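Local atomic coordinates of NudC domain-containing protein 2 (PDB entry 2RH0), a protein that may regulate the LIS1/dynein pathway, probably by stabilizing LIS1 together with the Hsp90 chaperone. Residues Q116-L119 / T120-R123. Sequence-based numbering, arbitrary orientation.
Sequences QRKL and TLER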
# COMPACT_ATOMS: atom_id res chain seq x y z
N GLN A 116 -12.64 5.91 5.02
CA GLN A 116 -14.10 5.94 5.04
C GLN A 116 -14.69 6.03 3.62
O GLN A 116 -15.69 5.39 3.31
CB GLN A 116 -14.61 7.11 5.89
CG GLN A 116 -16.12 7.18 5.96
CD GLN A 116 -16.70 5.96 6.67
OE1 GLN A 116 -16.68 5.89 7.88
NE2 GLN A 116 -17.20 4.99 5.91
N ARG A 117 -14.08 6.88 2.79
CA ARG A 117 -14.49 7.00 1.43
C ARG A 117 -14.37 5.71 0.66
O ARG A 117 -15.25 5.42 -0.11
CB ARG A 117 -13.69 8.09 0.71
CG ARG A 117 -14.15 9.46 1.08
CD ARG A 117 -13.31 10.49 0.33
NE ARG A 117 -13.91 11.78 0.49
CZ ARG A 117 -14.86 12.27 -0.31
NH1 ARG A 117 -15.31 11.58 -1.32
NH2 ARG A 117 -15.35 13.47 -0.06
N LYS A 118 -13.34 4.91 0.88
CA LYS A 118 -13.18 3.65 0.14
C LYS A 118 -14.23 2.63 0.58
O LYS A 118 -14.76 1.86 -0.24
CB LYS A 118 -11.77 3.09 0.29
CG LYS A 118 -11.51 1.77 -0.48
CD LYS A 118 -11.75 1.93 -1.99
CE LYS A 118 -11.38 0.66 -2.76
NZ LYS A 118 -12.11 -0.54 -2.26
N LEU A 119 -14.52 2.61 1.87
CA LEU A 119 -15.54 1.72 2.40
C LEU A 119 -16.96 2.10 1.92
O LEU A 119 -17.74 1.24 1.55
CB LEU A 119 -15.50 1.73 3.91
CG LEU A 119 -14.63 0.62 4.52
CD1 LEU A 119 -13.28 0.47 3.86
CD2 LEU A 119 -14.51 0.86 5.96
N THR A 120 -17.28 3.39 1.93
CA THR A 120 -18.53 3.89 1.35
C THR A 120 -18.67 3.50 -0.09
O THR A 120 -19.76 3.06 -0.50
CB THR A 120 -18.62 5.40 1.37
OG1 THR A 120 -18.44 5.84 2.70
CG2 THR A 120 -19.98 5.85 0.84
N LEU A 121 -17.59 3.64 -0.85
CA LEU A 121 -17.57 3.24 -2.24
C LEU A 121 -17.71 1.76 -2.45
O LEU A 121 -18.44 1.33 -3.32
CB LEU A 121 -16.27 3.68 -2.88
CG LEU A 121 -16.01 3.14 -4.29
CD1 LEU A 121 -17.08 3.69 -5.28
CD2 LEU A 121 -14.60 3.51 -4.69
N GLU A 122 -16.97 0.95 -1.67
CA GLU A 122 -17.09 -0.50 -1.72
C GLU A 122 -18.55 -0.89 -1.49
O GLU A 122 -19.10 -1.75 -2.14
CB GLU A 122 -16.23 -1.15 -0.63
CG GLU A 122 -16.03 -2.66 -0.76
CD GLU A 122 -15.38 -3.31 0.48
OE1 GLU A 122 -14.70 -2.60 1.25
OE2 GLU A 122 -15.53 -4.53 0.67
N ARG A 123 -19.17 -0.23 -0.54
CA ARG A 123 -20.55 -0.51 -0.15
C ARG A 123 -21.51 -0.08 -1.27
O ARG A 123 -22.46 -0.77 -1.57
CB ARG A 123 -20.87 0.28 1.11
CG ARG A 123 -22.22 -0.02 1.71
CD ARG A 123 -22.19 -1.44 2.29
NE ARG A 123 -23.33 -2.26 1.90
CZ ARG A 123 -23.63 -3.44 2.45
NH1 ARG A 123 -22.88 -3.92 3.43
NH2 ARG A 123 -24.69 -4.12 2.02
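T120 turns its hydroxyl back onto the carbonyl of Q116, one helical turn earlier, and so illustrates how a threonine inside a helix satisfies its own side chain. OG1 lies beside the backbone N (chi1 -55°) and donates to Q116 O over 2.9 Å, from above the carbonyl plane. T120 N gives the same oxygen a nearly straight bond (N-H...O 170°) from the opposite face, so two donors grip one acceptor. The Q116 side chain bends at chi2 (65°) and crosses that of T120 at a slant, bringing NE2 to 3.5 Å from OG1, while NE2 itself is hydrogen-bonded to A93 O. The regular i to i+4 ladder continues with L121 N to R117 O, E122 N to K118 O (2.8 Å) and R123 N to L119 O. On another side of the helix, the aliphatic part of K118, in one of its two conformers, runs past L121, K118 CD standing 4.2 Å from L121 CD2. K118 and E122 carry opposite charges that may attract weakly across the turn; E122 OE1, in one of two conformers, is hydrogen-bonded to L22 N of the second subunit. The guanidinium of R123 leads onward to a salt bridge with E127. These residues lie mid-way along helix 109-127, the only helix of the modelled chain, which follows strand 104-106. Buried L119 touches K88 and C96 of its own chain, whereas L121 packs on W110 of the second subunit, whose own helix 109-127 therefore meets this one in the dimeric assembly.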